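Local coordinates for protein xylosidase (Xanthomonas axonopodis pv. citri, PDB 6XN2) that probably hydrolyses xylose-containing chains as a family 43 glycoside hydrolase, holding xylose units in a pocket close to a calcium ion, at residues L299-H309 and F321-T332. Residues are numbered along the deposited sequence; the frame is centred on the assembly and turned at random.
Sequences LAPVVGWTTHH and FYHDSVLSGGQT. With CA (calcium ion), chain D.
Three groups grip Thr306 OG1: His323 NE2 at 2.9 Å, a water at 2.7 Å, which donates to Thr332 O, and Arg335 of the xylose pocket. A chi1 of 76° turns OG1 toward segment 321-332, and the hydroxyl meets the imidazole at its edge, near the ring plane. His323 ND1 is hydrogen-bonded to Asp50 N, so both ring nitrogens are engaged and rotation of the ring is restricted. His308 packs against this doubly held ring, its CB 3.3 Å from His323 CE1, while its backbone N lies over one imidazole face. A second water donates to Thr307 OG1 and accepts from both His308 N and His323 N, a polar link between segment 299-309 and strand 317-324. Further along, Trp305 N donates to Thr332 OG1 nearly straight (3.0 Å, 165°), whereas Ser325 N reaches Val303 O from above the carbonyl plane. Val303 CB rests on Val326 CG2 at 3.8 Å. Asp324 OD1 closes an Asx turn onto Val326 N, leading into the type I turn that starts there; OD2 forms a salt bridge with Lys338 and a hydrogen bond with Tyr356. His308 NE2 binds the central calcium of the five-bladed propeller in its ring plane at 2.6 Å, with five waters and one atom from elsewhere, and its side chain touches xylose. His323, held at both nitrogens and packed on His308 CB, probably helps to position this metal ligand.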
# COMPACT_ATOMS: atom_id res chain seq x y z
N LEU A 299 9.70 -8.38 -3.48
CA LEU A 299 10.49 -8.04 -2.34
C LEU A 299 10.56 -9.22 -1.41
O LEU A 299 9.57 -9.71 -1.00
CB LEU A 299 9.92 -6.83 -1.60
CG LEU A 299 10.66 -6.29 -0.38
CD1 LEU A 299 12.03 -5.76 -0.70
CD2 LEU A 299 9.87 -5.23 0.35
N ALA A 300 11.74 -9.53 -0.94
CA ALA A 300 11.91 -10.57 0.05
C ALA A 300 11.54 -10.06 1.43
O ALA A 300 11.36 -8.90 1.66
CB ALA A 300 13.33 -11.07 0.05
N PRO A 301 11.45 -10.96 2.39
CA PRO A 301 11.03 -10.55 3.72
C PRO A 301 11.82 -9.47 4.39
O PRO A 301 13.00 -9.48 4.33
CB PRO A 301 11.09 -11.85 4.50
CG PRO A 301 10.89 -12.90 3.50
CD PRO A 301 11.55 -12.41 2.27
N VAL A 302 11.13 -8.57 5.03
CA VAL A 302 11.75 -7.48 5.77
C VAL A 302 11.69 -7.75 7.27
O VAL A 302 10.93 -8.62 7.72
CB VAL A 302 11.06 -6.14 5.48
CG1 VAL A 302 11.27 -5.72 4.02
CG2 VAL A 302 9.56 -6.23 5.79
N VAL A 303 12.43 -6.98 8.05
CA VAL A 303 12.41 -7.08 9.49
C VAL A 303 11.10 -6.48 9.96
O VAL A 303 10.71 -5.45 9.50
CB VAL A 303 13.61 -6.34 10.13
CG1 VAL A 303 13.41 -6.15 11.60
CG2 VAL A 303 14.87 -7.10 9.88
N GLY A 304 10.42 -7.15 10.87
CA GLY A 304 9.13 -6.71 11.32
C GLY A 304 8.09 -7.56 10.63
O GLY A 304 8.26 -7.91 9.53
N TRP A 305 6.98 -7.82 11.27
CA TRP A 305 6.02 -8.75 10.67
C TRP A 305 5.45 -8.21 9.36
O TRP A 305 5.39 -8.93 8.37
CB TRP A 305 4.88 -9.05 11.63
CG TRP A 305 4.09 -10.28 11.26
CD1 TRP A 305 4.28 -11.55 11.73
CD2 TRP A 305 3.00 -10.35 10.33
NE1 TRP A 305 3.37 -12.40 11.16
CE2 TRP A 305 2.57 -11.70 10.30
CE3 TRP A 305 2.34 -9.42 9.52
CZ2 TRP A 305 1.51 -12.13 9.50
CZ3 TRP A 305 1.28 -9.85 8.72
CH2 TRP A 305 0.88 -11.19 8.71
N THR A 306 5.06 -6.94 9.35
CA THR A 306 4.40 -6.38 8.18
C THR A 306 5.38 -6.01 7.06
O THR A 306 6.57 -5.80 7.29
CB THR A 306 3.57 -5.12 8.54
OG1 THR A 306 4.44 -3.99 8.73
CG2 THR A 306 2.74 -5.36 9.78
N THR A 307 4.84 -5.90 5.86
CA THR A 307 5.56 -5.47 4.69
C THR A 307 4.57 -4.70 3.82
O THR A 307 3.51 -5.15 3.62
CB THR A 307 6.30 -6.60 3.97
OG1 THR A 307 7.07 -6.09 2.91
CG2 THR A 307 5.36 -7.61 3.45
N HIS A 308 4.94 -3.52 3.37
CA HIS A 308 4.06 -2.70 2.58
C HIS A 308 4.89 -1.87 1.62
O HIS A 308 5.98 -1.55 1.93
CB HIS A 308 3.33 -1.77 3.49
CG HIS A 308 1.98 -1.38 3.01
ND1 HIS A 308 0.85 -1.99 3.46
CD2 HIS A 308 1.58 -0.40 2.19
CE1 HIS A 308 -0.19 -1.44 2.89
NE2 HIS A 308 0.22 -0.48 2.11
N HIS A 309 4.33 -1.48 0.49
CA HIS A 309 5.14 -0.80 -0.48
C HIS A 309 4.43 -0.02 -1.55
O HIS A 309 3.26 -0.03 -1.63
CB HIS A 309 5.83 -1.90 -1.27
CG HIS A 309 4.97 -2.49 -2.33
ND1 HIS A 309 3.76 -3.07 -2.06
CD2 HIS A 309 5.08 -2.50 -3.67
CE1 HIS A 309 3.20 -3.46 -3.18
NE2 HIS A 309 3.98 -3.12 -4.17
N PHE A 321 9.40 1.56 -2.99
CA PHE A 321 9.34 2.13 -1.65
C PHE A 321 8.77 1.09 -0.72
O PHE A 321 7.77 0.46 -1.04
CB PHE A 321 8.50 3.40 -1.63
CG PHE A 321 9.12 4.55 -2.37
CD1 PHE A 321 9.09 4.60 -3.75
CD2 PHE A 321 9.74 5.57 -1.67
CE1 PHE A 321 9.66 5.66 -4.43
CE2 PHE A 321 10.32 6.63 -2.35
CZ PHE A 321 10.28 6.67 -3.74
N TYR A 322 9.40 0.89 0.42
CA TYR A 322 8.95 -0.16 1.33
C TYR A 322 9.26 0.28 2.74
O TYR A 322 9.66 1.42 2.96
CB TYR A 322 9.61 -1.50 0.99
CG TYR A 322 11.12 -1.51 1.09
CD1 TYR A 322 11.92 -0.90 0.12
CD2 TYR A 322 11.76 -2.16 2.15
CE1 TYR A 322 13.30 -0.91 0.22
CE2 TYR A 322 13.15 -2.18 2.26
CZ TYR A 322 13.91 -1.56 1.28
OH TYR A 322 15.29 -1.57 1.38
N HIS A 323 9.07 -0.62 3.71
CA HIS A 323 9.46 -0.30 5.08
C HIS A 323 9.99 -1.52 5.82
O HIS A 323 9.80 -2.67 5.39
CB HIS A 323 8.28 0.33 5.85
CG HIS A 323 7.16 -0.61 6.18
ND1 HIS A 323 5.87 -0.40 5.76
CD2 HIS A 323 7.14 -1.76 6.90
CE1 HIS A 323 5.10 -1.38 6.21
NE2 HIS A 323 5.85 -2.22 6.90
N ASP A 324 10.67 -1.29 6.94
CA ASP A 324 10.95 -2.37 7.87
C ASP A 324 11.07 -1.82 9.29
O ASP A 324 10.85 -0.63 9.53
CB ASP A 324 12.21 -3.15 7.47
CG ASP A 324 13.52 -2.35 7.57
OD1 ASP A 324 13.61 -1.35 8.33
OD2 ASP A 324 14.48 -2.75 6.89
N SER A 325 11.42 -2.70 10.22
CA SER A 325 11.43 -2.34 11.62
C SER A 325 12.84 -2.29 12.21
O SER A 325 13.01 -2.44 13.42
CB SER A 325 10.57 -3.32 12.42
OG SER A 325 9.21 -3.20 12.07
N VAL A 326 13.84 -2.07 11.37
CA VAL A 326 15.23 -2.12 11.83
C VAL A 326 15.54 -0.94 12.75
O VAL A 326 16.12 -1.13 13.81
CB VAL A 326 16.22 -2.15 10.64
CG1 VAL A 326 17.65 -1.94 11.13
CG2 VAL A 326 16.11 -3.48 9.90
N LEU A 327 15.11 0.25 12.35
CA LEU A 327 15.34 1.47 13.12
C LEU A 327 14.86 1.33 14.57
O LEU A 327 15.53 1.80 15.50
CB LEU A 327 14.65 2.66 12.45
CG LEU A 327 14.69 4.01 13.16
CD1 LEU A 327 16.11 4.54 13.32
CD2 LEU A 327 13.84 5.01 12.39
N SER A 328 13.72 0.68 14.75
CA SER A 328 13.11 0.50 16.06
C SER A 328 13.68 -0.69 16.82
O SER A 328 13.23 -1.00 17.93
CB SER A 328 11.60 0.33 15.92
OG SER A 328 11.30 -0.92 15.33
N GLY A 329 14.64 -1.38 16.21
CA GLY A 329 15.20 -2.59 16.81
C GLY A 329 14.34 -3.82 16.64
O GLY A 329 14.33 -4.71 17.50
N GLY A 330 13.59 -3.89 15.56
CA GLY A 330 12.77 -5.03 15.30
C GLY A 330 11.35 -4.98 15.77
O GLY A 330 10.70 -5.96 15.77
N GLN A 331 10.88 -3.82 16.16
CA GLN A 331 9.55 -3.63 16.64
C GLN A 331 8.56 -3.52 15.49
O GLN A 331 8.57 -2.56 14.80
CB GLN A 331 9.50 -2.43 17.54
CG GLN A 331 10.23 -2.68 18.84
CD GLN A 331 10.08 -1.57 19.84
OE1 GLN A 331 9.14 -1.54 20.59
NE2 GLN A 331 11.01 -0.67 19.86
N THR A 332 7.68 -4.50 15.34
CA THR A 332 6.75 -4.57 14.21
C THR A 332 5.88 -3.32 14.06
O THR A 332 5.58 -2.91 12.93
CB THR A 332 5.85 -5.81 14.34
OG1 THR A 332 6.63 -6.98 14.08
CG2 THR A 332 4.67 -5.78 13.37
CA CA D . -0.56 1.11 0.18
O HOH W 1 6.24 -4.35 10.70
O HOH W 2 8.00 -3.44 3.53
O HOH W 3 0.46 -0.74 -1.42
O HOH W 4 -2.49 -0.46 -0.68
O HOH W 5 -1.31 2.84 -1.60
O HOH W 6 -2.83 1.95 1.24
O HOH W 7 0.14 3.15 1.68